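Local coordinates for GTP-binding protein (Sulfolobus solfataricus P2, PDB 2QTF), which hydrolyses GTP, for which it is specific, and associates with the 50S ribosomal subunit, with a possible role in protein synthesis or ribosome biogenesis, at residues Y31-S36 with L60-Q65; D46-I51 with I72-E77; N224-M229 with Q350-L355; D314-L319 with F328-I333. All coordinates share one frame; numbering follows the deposited sequence.

From the N terminus, interaction 1 closes a loop between the chain that leaves strand 25-31 and the end of strand 59-62. Interaction 2 crosses it, since 46-51 lies between the two segments of interaction 1 and 72-77 beyond them; it joins helices 45-52 and 68-78. These two contacts touch, through Y31 and K47 and through L60 packed on I74 and L48, and both belong to the N-terminal domain. Interaction 3 spans most of the Hflx-type G domain, from strand 226-232 to the last helix, 341-355. Interaction 4 is nested inside that loop, and its F328 packs on 350-355. Centres of interactions 1 and 3 lie about 45 Å apart.

Interaction 1 (Y31-S36 with L60-Q65); sequences YKLPKS and LIIFEQ
L33 turns its CG to lie opposite the carbonyl carbon (chi1 -56°), and an extended second torsion then carries its two methyls toward the chain just past strand 59-62, where E64 is bent at chi2 (-51°). The two side chains cross at about a right angle, the methyl CD1 of L33 resting 3.9 Å from CG of E64, on the aliphatic part of the acidic chain. The other branch points deeper: L33 CD2 is 4.4 Å from the branch methyl CG2 of I62 and equally far from the carbonyl oxygen of F63.

Just past the strand the backbone folds into an inverse gamma turn centred on F63, closed by a weak hydrogen bond from E64 N to I62 O (2.9 Å). The bend in E64 also lets its OE2 accept the amide of the next residue, Q65 N, at 2.7 Å. This donor comes from the anti side of the carboxylate, 16° out of its plane, and helps hold the turn of the carboxylate.

L33 also packs on Y42 of the following loop. The contact thus ties the loop after edge strand 25-31 to the C-terminal end of strand 59-62 in the parallel sheet. No hydrogen bond joins the two segments; a single leucine covers the turn by dispersion contacts, and the hydrogen bonds beside it lie within 60-65.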
# COMPACT_ATOMS: atom_id res chain seq x y z
N TYR A 31 4.76 -17.08 10.89
CA TYR A 31 4.45 -17.75 12.14
C TYR A 31 3.26 -17.07 12.68
O TYR A 31 3.12 -15.86 12.40
CB TYR A 31 5.61 -17.56 13.10
CG TYR A 31 6.91 -18.09 12.60
CD1 TYR A 31 7.27 -19.44 12.77
CD2 TYR A 31 7.85 -17.23 12.01
CE1 TYR A 31 8.52 -19.92 12.29
CE2 TYR A 31 9.07 -17.68 11.56
CZ TYR A 31 9.39 -19.07 11.71
OH TYR A 31 10.63 -19.52 11.31
N LYS A 32 2.41 -17.77 13.46
CA LYS A 32 1.35 -17.08 14.19
C LYS A 32 1.94 -16.11 15.25
O LYS A 32 3.08 -16.25 15.59
CB LYS A 32 0.41 -18.15 14.87
CG LYS A 32 -0.39 -18.89 13.82
CD LYS A 32 -1.38 -19.87 14.46
CE LYS A 32 -2.03 -20.73 13.39
NZ LYS A 32 -3.54 -20.60 13.61
N LEU A 33 1.17 -15.17 15.80
CA LEU A 33 1.65 -14.42 16.94
C LEU A 33 1.84 -15.35 18.14
O LEU A 33 1.16 -16.40 18.26
CB LEU A 33 0.72 -13.26 17.35
CG LEU A 33 0.39 -12.19 16.26
CD1 LEU A 33 -0.71 -11.26 16.79
CD2 LEU A 33 1.69 -11.44 15.94
N PRO A 34 2.79 -15.01 19.02
CA PRO A 34 2.97 -15.96 20.11
C PRO A 34 1.73 -15.99 21.00
O PRO A 34 1.16 -14.93 21.27
CB PRO A 34 4.18 -15.39 20.89
CG PRO A 34 4.27 -13.96 20.48
CD PRO A 34 3.75 -13.91 19.06
N LYS A 35 1.33 -17.18 21.46
CA LYS A 35 0.21 -17.31 22.43
C LYS A 35 0.48 -16.44 23.68
O LYS A 35 -0.31 -15.54 24.04
CB LYS A 35 0.00 -18.78 22.87
CG LYS A 35 -0.79 -19.67 21.88
CD LYS A 35 0.09 -20.83 21.35
CE LYS A 35 -0.55 -21.53 20.16
NZ LYS A 35 -0.21 -23.02 20.23
N SER A 36 1.62 -16.69 24.32
CA SER A 36 2.01 -15.83 25.45
C SER A 36 3.35 -15.13 25.13
O SER A 36 4.42 -15.75 25.20
CB SER A 36 2.02 -16.58 26.80
OG SER A 36 2.96 -17.62 26.75
N LEU A 60 12.93 -8.81 10.38
CA LEU A 60 11.82 -9.39 11.18
C LEU A 60 10.60 -8.46 11.11
O LEU A 60 10.74 -7.30 11.32
CB LEU A 60 12.26 -9.51 12.63
CG LEU A 60 11.23 -9.93 13.66
CD1 LEU A 60 10.56 -11.25 13.25
CD2 LEU A 60 11.93 -10.00 15.09
N ILE A 61 9.43 -8.99 10.74
CA ILE A 61 8.25 -8.15 10.70
C ILE A 61 7.19 -8.75 11.62
O ILE A 61 6.85 -9.92 11.47
CB ILE A 61 7.69 -7.99 9.22
CG1 ILE A 61 8.80 -7.37 8.34
CG2 ILE A 61 6.41 -7.08 9.21
CD1 ILE A 61 8.44 -7.38 6.83
N ILE A 62 6.70 -7.94 12.55
CA ILE A 62 5.67 -8.40 13.50
C ILE A 62 4.41 -7.60 13.22
O ILE A 62 4.38 -6.38 13.31
CB ILE A 62 6.19 -8.28 14.93
CG1 ILE A 62 7.41 -9.29 15.15
CG2 ILE A 62 5.04 -8.60 15.89
CD1 ILE A 62 8.25 -8.90 16.36
N PHE A 63 3.35 -8.29 12.80
CA PHE A 63 2.16 -7.56 12.48
C PHE A 63 1.33 -7.27 13.73
O PHE A 63 0.27 -7.82 13.86
CB PHE A 63 1.36 -8.30 11.38
CG PHE A 63 0.44 -7.38 10.61
CD1 PHE A 63 0.95 -6.41 9.72
CD2 PHE A 63 -0.95 -7.43 10.82
CE1 PHE A 63 0.03 -5.55 9.03
CE2 PHE A 63 -1.85 -6.62 10.12
CZ PHE A 63 -1.38 -5.68 9.23
N GLU A 64 1.81 -6.36 14.58
CA GLU A 64 1.16 -5.94 15.82
C GLU A 64 1.82 -4.62 16.12
O GLU A 64 2.85 -4.30 15.53
CB GLU A 64 1.55 -6.90 16.97
CG GLU A 64 0.38 -7.61 17.66
CD GLU A 64 -0.76 -6.70 18.13
OE1 GLU A 64 -1.87 -7.27 18.37
OE2 GLU A 64 -0.60 -5.45 18.25
N GLN A 65 1.35 -3.90 17.13
CA GLN A 65 2.09 -2.79 17.57
C GLN A 65 2.97 -3.21 18.75
O GLN A 65 2.42 -3.62 19.80
CB GLN A 65 1.13 -1.63 17.90
CG GLN A 65 1.83 -0.35 18.32
CD GLN A 65 0.84 0.81 18.56
OE1 GLN A 65 -0.28 0.81 18.01
NE2 GLN A 65 1.26 1.80 19.40

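Interaction 2 (D46-I51 with I72-E77); sequences DKLQQI and INIRRE. With ACT (acetate ion), chain I.
Helices 45-52 and 68-78 run in broadly the same direction where L48 meets E77, their local axes inclined at -39° and 10.7 Å apart at closest approach. The CA atoms of L48 and E77 are the nearest pair, at 7.6 Å, and both residues direct their CB toward the other helix. With CG turned away from its own nitrogen (chi1 -173°), the L48 side chain crosses the bent chain of E77 at about a right angle, CD2 lying 3.8 Å from CG of E77. The leucine's second methyl, CD1, reaches CG2 of I74 at 4.4 Å.

Both helices lie on one side of the parallel sheet of the N-terminal domain, in a strand-helix-strand-helix succession in which strand 59-62 links one helix to the next. L48 and I74 accordingly both pack on L60 of that strand, and F41 lies against L48 and E77.

Farther from the sheet, polar ends gather. The amide nitrogen NE2 of Q49 comes to 3.5 Å from OE1 of E77, the amide and carboxylate planes turned 63° apart. K52 links the two residues more firmly, its NZ bonded to Q49 OE1 and forming a salt bridge with E77 OE1. The other carboxylate oxygen, E77 OE2, accepts R76 NE at 2.9 Å, nearly along its C-O direction, with the oxygen tilted from the guanidinium plane. Neighbouring positive charges on both oxygens would be expected to favour the ionised acid.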
# COMPACT_ATOMS: atom_id res chain seq x y z
N ASP A 46 14.35 -18.39 21.33
CA ASP A 46 15.04 -19.27 20.40
C ASP A 46 14.70 -18.91 18.92
O ASP A 46 15.58 -18.94 18.07
CB ASP A 46 14.68 -20.75 20.62
CG ASP A 46 13.18 -21.03 20.68
OD1 ASP A 46 12.26 -20.23 20.38
OD2 ASP A 46 12.85 -22.19 21.03
N LYS A 47 13.44 -18.59 18.62
CA LYS A 47 13.14 -18.10 17.27
C LYS A 47 13.94 -16.81 16.93
O LYS A 47 14.46 -16.60 15.81
CB LYS A 47 11.59 -17.92 17.16
CG LYS A 47 11.18 -17.63 15.76
CD LYS A 47 11.69 -18.61 14.71
CE LYS A 47 10.99 -19.97 14.73
NZ LYS A 47 11.36 -20.85 13.47
N LEU A 48 14.05 -15.93 17.89
CA LEU A 48 14.84 -14.70 17.68
C LEU A 48 16.30 -15.03 17.34
O LEU A 48 16.93 -14.37 16.50
CB LEU A 48 14.74 -13.84 18.94
CG LEU A 48 15.36 -12.40 18.86
CD1 LEU A 48 14.70 -11.76 17.53
CD2 LEU A 48 14.84 -11.67 20.09
N GLN A 49 16.85 -16.05 18.01
CA GLN A 49 18.25 -16.47 17.75
C GLN A 49 18.36 -17.06 16.39
O GLN A 49 19.34 -16.82 15.67
CB GLN A 49 18.84 -17.49 18.78
CG GLN A 49 18.83 -16.97 20.22
CD GLN A 49 19.43 -15.62 20.38
OE1 GLN A 49 20.54 -15.37 19.91
NE2 GLN A 49 18.71 -14.71 21.02
N GLN A 50 17.37 -17.79 15.97
CA GLN A 50 17.45 -18.36 14.64
C GLN A 50 17.47 -17.25 13.59
O GLN A 50 18.25 -17.26 12.62
CB GLN A 50 16.18 -19.20 14.32
CG GLN A 50 16.25 -20.60 14.72
CD GLN A 50 14.90 -21.23 14.87
OE1 GLN A 50 14.03 -21.02 14.04
NE2 GLN A 50 14.70 -21.98 15.98
N ILE A 51 16.53 -16.33 13.72
CA ILE A 51 16.46 -15.15 12.76
C ILE A 51 17.66 -14.29 12.83
O ILE A 51 18.22 -13.94 11.76
CB ILE A 51 15.22 -14.32 13.09
CG1 ILE A 51 13.99 -15.20 12.76
CG2 ILE A 51 15.23 -12.87 12.35
CD1 ILE A 51 12.70 -14.75 13.50
N ILE A 72 13.52 -2.26 22.02
CA ILE A 72 14.86 -2.15 22.55
C ILE A 72 15.55 -3.50 22.55
O ILE A 72 16.71 -3.60 22.08
CB ILE A 72 14.90 -1.53 24.00
CG1 ILE A 72 14.62 -0.00 23.89
CG2 ILE A 72 16.36 -1.75 24.70
CD1 ILE A 72 13.73 0.54 25.04
N ASN A 73 14.85 -4.54 23.02
CA ASN A 73 15.41 -5.86 23.23
C ASN A 73 15.58 -6.59 21.89
O ASN A 73 16.66 -7.09 21.65
CB ASN A 73 14.49 -6.64 24.13
CG ASN A 73 14.60 -6.19 25.58
OD1 ASN A 73 13.61 -5.98 26.28
ND2 ASN A 73 15.80 -5.91 25.97
N ILE A 74 14.55 -6.56 21.01
CA ILE A 74 14.69 -7.14 19.63
C ILE A 74 15.82 -6.50 18.82
O ILE A 74 16.61 -7.24 18.22
CB ILE A 74 13.38 -7.09 18.87
CG1 ILE A 74 12.29 -7.79 19.71
CG2 ILE A 74 13.55 -7.55 17.44
CD1 ILE A 74 10.88 -7.68 19.04
N ARG A 75 15.92 -5.15 18.80
CA ARG A 75 16.95 -4.49 17.97
C ARG A 75 18.34 -4.82 18.46
O ARG A 75 19.26 -4.94 17.66
CB ARG A 75 16.82 -2.96 18.03
CG ARG A 75 15.52 -2.47 17.30
CD ARG A 75 15.44 -0.91 17.51
NE ARG A 75 14.34 -0.32 16.71
CZ ARG A 75 13.93 0.94 16.87
NH1 ARG A 75 14.50 1.68 17.83
NH2 ARG A 75 13.00 1.44 16.03
N ARG A 76 18.49 -4.94 19.79
CA ARG A 76 19.83 -5.39 20.34
C ARG A 76 20.21 -6.78 19.84
O ARG A 76 21.26 -6.93 19.25
CB ARG A 76 19.84 -5.35 21.88
CG ARG A 76 21.27 -5.83 22.43
CD ARG A 76 21.15 -6.06 23.99
NE ARG A 76 20.20 -7.13 24.31
CZ ARG A 76 19.05 -6.96 24.94
NH1 ARG A 76 18.61 -5.76 25.33
NH2 ARG A 76 18.32 -8.00 25.16
N GLU A 77 19.31 -7.75 19.96
CA GLU A 77 19.62 -9.09 19.58
C GLU A 77 19.92 -9.20 18.10
O GLU A 77 20.76 -10.00 17.70
CB GLU A 77 18.40 -9.96 19.82
CG GLU A 77 18.06 -10.12 21.25
CD GLU A 77 19.30 -10.51 22.10
OE1 GLU A 77 20.00 -11.53 21.77
OE2 GLU A 77 19.61 -9.70 23.04
C ACT I . 11.97 -23.83 16.07
O ACT I . 11.25 -24.48 16.67
OXT ACT I . 12.55 -22.65 16.64
CH3 ACT I . 11.96 -24.58 14.83

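Interaction 3 (N224-M229 with Q350-L355); sequences NNRKIM and QLATQL
R226 and T353 meet at about a right angle, the arginine reaching from strand 226-232 with its chain extended from CG to NE and its guanidinium laid against the last helix. One face of that flat group looks onto the backbone of T353, whose CA stands 3.8 Å above the guanidinium plane, over its centre. Around it the two branches of the threonine divide the contact: the hydroxyl OG1 approaches R226 NE at 3.1 Å, and the methyl CG2 lies 3.6 Å from NH2. The hydroxyl is placed by its torsion (chi1 -58°), which sets OG1 beside the threonine's own nitrogen, where it bonds to the carbonyl oxygen of Y349 one turn earlier.

Two residues along the strand, I228 points to the same side. Its CG1 and CD1 bear on the small CB of A352, at 3.7 and 3.8 Å, and the alanine also touches CD of R226 more loosely. Strand and helix cross nearly perpendicularly, at 96°, their axes 9.5 Å apart. The contact sets the C-terminal helix of the G domain against the face of its mixed sheet near the hairpin of strands 218-223 and 226-232, where N225 also bonds to Y349.

Cut back to an alanine, R226 would probably no longer cover the backbone at T353, with a gap opened beside the A352 methyl. Inward, then, the interface is apolar, with an alanine letting the isoleucine come close; toward its edge, a cationic group spreads its face over helix backbone and threonine.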
# COMPACT_ATOMS: atom_id res chain seq x y z
N ASN A 224 0.90 0.88 -28.94
CA ASN A 224 0.84 1.38 -30.30
C ASN A 224 1.88 2.48 -30.52
O ASN A 224 3.03 2.25 -30.28
CB ASN A 224 -0.60 1.81 -30.66
CG ASN A 224 -1.58 0.65 -30.53
OD1 ASN A 224 -1.21 -0.53 -30.83
ND2 ASN A 224 -2.77 0.91 -29.90
N ASN A 225 1.45 3.66 -30.86
CA ASN A 225 2.39 4.75 -31.10
C ASN A 225 2.38 5.75 -29.93
O ASN A 225 2.76 6.88 -30.13
CB ASN A 225 1.95 5.48 -32.37
CG ASN A 225 0.51 5.99 -32.30
OD1 ASN A 225 -0.33 5.49 -31.52
ND2 ASN A 225 0.20 6.99 -33.13
N ARG A 226 1.92 5.37 -28.75
CA ARG A 226 1.85 6.35 -27.65
C ARG A 226 2.64 5.85 -26.49
O ARG A 226 2.67 4.63 -26.21
CB ARG A 226 0.43 6.58 -27.18
CG ARG A 226 -0.31 7.40 -28.18
CD ARG A 226 -1.67 7.75 -27.63
NE ARG A 226 -2.53 8.15 -28.75
CZ ARG A 226 -2.67 9.40 -29.14
NH1 ARG A 226 -2.03 10.36 -28.48
NH2 ARG A 226 -3.46 9.68 -30.17
N LYS A 227 3.26 6.79 -25.78
CA LYS A 227 4.03 6.45 -24.60
C LYS A 227 3.15 6.87 -23.41
O LYS A 227 2.58 7.96 -23.46
CB LYS A 227 5.38 7.18 -24.72
CG LYS A 227 6.28 7.09 -23.53
CD LYS A 227 7.77 7.62 -23.84
CE LYS A 227 8.62 7.61 -22.50
NZ LYS A 227 9.95 8.34 -22.62
N ILE A 228 2.95 5.98 -22.39
CA ILE A 228 2.07 6.22 -21.23
C ILE A 228 2.84 5.96 -19.96
O ILE A 228 3.56 4.95 -19.91
CB ILE A 228 0.81 5.30 -21.25
CG1 ILE A 228 0.01 5.61 -22.53
CG2 ILE A 228 -0.08 5.45 -20.01
CD1 ILE A 228 -0.39 4.41 -23.37
N MET A 229 2.74 6.88 -19.01
CA MET A 229 3.42 6.75 -17.68
C MET A 229 2.45 6.02 -16.69
O MET A 229 1.38 6.54 -16.35
CB MET A 229 3.81 8.15 -17.12
CG MET A 229 4.60 8.04 -15.75
SD MET A 229 6.06 7.05 -15.91
CE MET A 229 7.29 8.06 -16.69
N GLN A 350 -6.97 3.86 -25.55
CA GLN A 350 -8.04 4.77 -25.92
C GLN A 350 -8.14 5.91 -24.90
O GLN A 350 -8.47 7.03 -25.23
CB GLN A 350 -9.39 4.06 -25.88
CG GLN A 350 -9.72 3.00 -26.99
CD GLN A 350 -10.90 2.03 -26.55
OE1 GLN A 350 -11.87 2.47 -25.88
NE2 GLN A 350 -10.78 0.73 -26.91
N LEU A 351 -7.86 5.60 -23.63
CA LEU A 351 -7.87 6.67 -22.58
C LEU A 351 -6.76 7.65 -22.90
O LEU A 351 -6.94 8.86 -22.83
CB LEU A 351 -7.65 6.00 -21.21
CG LEU A 351 -7.50 6.86 -19.93
CD1 LEU A 351 -8.64 7.88 -19.83
CD2 LEU A 351 -7.57 5.74 -18.77
N ALA A 352 -5.60 7.13 -23.25
CA ALA A 352 -4.39 7.94 -23.51
C ALA A 352 -4.63 8.88 -24.74
O ALA A 352 -4.30 10.08 -24.72
CB ALA A 352 -3.14 7.08 -23.68
N THR A 353 -5.32 8.34 -25.73
CA THR A 353 -5.81 9.10 -26.89
C THR A 353 -6.84 10.15 -26.47
O THR A 353 -6.68 11.32 -26.83
CB THR A 353 -6.46 8.14 -27.94
OG1 THR A 353 -5.47 7.17 -28.31
CG2 THR A 353 -6.86 8.92 -29.18
N GLN A 354 -7.88 9.76 -25.72
CA GLN A 354 -8.77 10.77 -25.17
C GLN A 354 -8.08 11.95 -24.41
O GLN A 354 -8.41 13.14 -24.63
CB GLN A 354 -9.88 10.15 -24.36
CG GLN A 354 -10.69 11.16 -23.58
CD GLN A 354 -11.78 10.48 -22.76
OE1 GLN A 354 -12.56 9.68 -23.28
NE2 GLN A 354 -11.85 10.80 -21.48
N LEU A 355 -7.11 11.62 -23.56
CA LEU A 355 -6.42 12.62 -22.82
C LEU A 355 -5.67 13.55 -23.77
O LEU A 355 -5.64 14.76 -23.54
CB LEU A 355 -5.44 11.99 -21.83
CG LEU A 355 -6.20 11.25 -20.69
CD1 LEU A 355 -5.22 10.40 -19.92
CD2 LEU A 355 -6.97 12.28 -19.80

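Interaction 4 (D314-L319 with F328-I333); sequences DLVEKL and FDVIPI
Helix 309-323 and strand 327-332 form the second half of a beta-alpha-beta unit that starts at strand 295-300, and V330 packs between them. Locally the helix runs almost opposite to the strand, at 163°, with the axes 8.7 Å apart and the CA atoms of E317 and V330 separated by 5.8 Å.

V330 divides its two methyls between neighbouring helix residues. CG1, set anti to its own nitrogen (chi1 -176°), meets CG1 of V316 at 3.8 Å. CG2 rests on the helix backbone, 3.7 Å from CA of E317, and touches the aliphatic CG of that glutamate at 3.9 Å. The chain of E317, extended beyond CG, crosses V330 obliquely, bringing OE1 to 4.5 Å from OD1 of D329, where like charges would be expected to repel mildly. Both acids are, however, otherwise engaged: D329 OD1 accepts V330 N at 2.7 Å, 28° out of the carboxylate plane, D329 OD2 forms a salt bridge with K347, and E317 OE2 forms a long, weak ion pair with K321.

Replacing V330 by a glycine would probably open a gap under the helix, leaving the V316 methyl and the backbone of E317 without their apolar partner. V316 also packs on V297 and L274. A helix returning antiparallel over the strands it connects is the beta-alpha-beta crossover of alpha/beta folds, to which the P-loop GTPase domain belongs.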
# COMPACT_ATOMS: atom_id res chain seq x y z
N ASP A 314 -22.12 -5.83 -14.06
CA ASP A 314 -23.15 -4.85 -14.25
C ASP A 314 -23.44 -4.02 -12.95
O ASP A 314 -23.61 -2.82 -13.02
CB ASP A 314 -24.44 -5.53 -14.72
CG ASP A 314 -25.51 -4.50 -15.06
OD1 ASP A 314 -26.63 -4.61 -14.48
OD2 ASP A 314 -25.20 -3.54 -15.85
N LEU A 315 -23.49 -4.69 -11.81
CA LEU A 315 -23.48 -4.02 -10.48
C LEU A 315 -22.38 -2.95 -10.32
O LEU A 315 -22.63 -1.78 -10.03
CB LEU A 315 -23.27 -5.08 -9.40
CG LEU A 315 -23.15 -4.56 -7.96
CD1 LEU A 315 -24.29 -3.66 -7.60
CD2 LEU A 315 -23.08 -5.76 -6.98
N VAL A 316 -21.14 -3.37 -10.56
CA VAL A 316 -19.99 -2.42 -10.49
C VAL A 316 -20.12 -1.26 -11.42
O VAL A 316 -19.85 -0.09 -11.07
CB VAL A 316 -18.63 -3.22 -10.66
CG1 VAL A 316 -17.43 -2.29 -10.77
CG2 VAL A 316 -18.47 -4.24 -9.52
N GLU A 317 -20.52 -1.54 -12.66
CA GLU A 317 -20.62 -0.45 -13.58
C GLU A 317 -21.73 0.52 -13.17
O GLU A 317 -21.52 1.71 -13.18
CB GLU A 317 -20.91 -0.97 -15.02
CG GLU A 317 -20.96 0.22 -15.91
CD GLU A 317 -21.11 -0.12 -17.38
OE1 GLU A 317 -20.18 -0.76 -17.91
OE2 GLU A 317 -22.15 0.29 -17.99
N LYS A 318 -22.92 -0.00 -12.84
CA LYS A 318 -24.04 0.92 -12.40
C LYS A 318 -23.63 1.71 -11.17
O LYS A 318 -23.78 2.94 -11.11
CB LYS A 318 -25.28 0.07 -12.12
CG LYS A 318 -25.91 -0.49 -13.47
CD LYS A 318 -27.03 -1.60 -13.25
CE LYS A 318 -28.13 -1.43 -14.34
NZ LYS A 318 -29.49 -1.71 -13.69
N LEU A 319 -23.03 1.03 -10.18
CA LEU A 319 -22.71 1.77 -8.92
C LEU A 319 -21.60 2.80 -9.10
O LEU A 319 -21.68 3.96 -8.60
CB LEU A 319 -22.48 0.80 -7.76
CG LEU A 319 -22.20 1.33 -6.33
CD1 LEU A 319 -23.30 2.33 -5.82
CD2 LEU A 319 -21.93 0.23 -5.35
N PHE A 328 -14.50 6.24 -17.21
CA PHE A 328 -14.06 5.89 -18.60
C PHE A 328 -14.67 4.58 -19.06
O PHE A 328 -15.27 4.47 -20.11
CB PHE A 328 -12.55 5.87 -18.67
CG PHE A 328 -12.06 5.66 -20.04
CD1 PHE A 328 -12.11 6.71 -20.97
CD2 PHE A 328 -11.59 4.39 -20.45
CE1 PHE A 328 -11.70 6.51 -22.28
CE2 PHE A 328 -11.15 4.17 -21.79
CZ PHE A 328 -11.25 5.23 -22.69
N ASP A 329 -14.51 3.54 -18.25
CA ASP A 329 -15.12 2.28 -18.55
C ASP A 329 -14.95 1.37 -17.38
O ASP A 329 -14.23 1.72 -16.44
CB ASP A 329 -14.40 1.63 -19.75
CG ASP A 329 -15.36 0.74 -20.58
OD1 ASP A 329 -16.42 0.36 -20.02
OD2 ASP A 329 -15.06 0.47 -21.76
N VAL A 330 -15.61 0.23 -17.44
CA VAL A 330 -15.56 -0.82 -16.42
C VAL A 330 -15.30 -2.14 -17.15
O VAL A 330 -16.15 -2.52 -17.99
CB VAL A 330 -16.92 -0.89 -15.59
CG1 VAL A 330 -16.79 -1.92 -14.51
CG2 VAL A 330 -17.21 0.43 -14.85
N ILE A 331 -14.14 -2.79 -16.91
CA ILE A 331 -13.78 -4.07 -17.59
C ILE A 331 -13.43 -5.17 -16.59
O ILE A 331 -12.88 -4.91 -15.56
CB ILE A 331 -12.67 -3.87 -18.66
CG1 ILE A 331 -11.40 -3.32 -17.98
CG2 ILE A 331 -13.20 -2.72 -19.62
CD1 ILE A 331 -10.14 -3.08 -18.89
N PRO A 332 -13.73 -6.41 -16.94
CA PRO A 332 -13.26 -7.53 -16.14
C PRO A 332 -11.96 -8.03 -16.67
O PRO A 332 -11.80 -8.18 -17.94
CB PRO A 332 -14.34 -8.61 -16.40
CG PRO A 332 -14.79 -8.28 -17.93
CD PRO A 332 -14.61 -6.81 -18.08
N ILE A 333 -11.03 -8.31 -15.77
CA ILE A 333 -9.77 -8.88 -16.20
C ILE A 333 -9.32 -9.91 -15.20
O ILE A 333 -9.84 -9.98 -14.06
CB ILE A 333 -8.61 -7.79 -16.22
CG1 ILE A 333 -8.42 -7.23 -14.77
CG2 ILE A 333 -8.95 -6.70 -17.28
CD1 ILE A 333 -7.18 -6.25 -14.62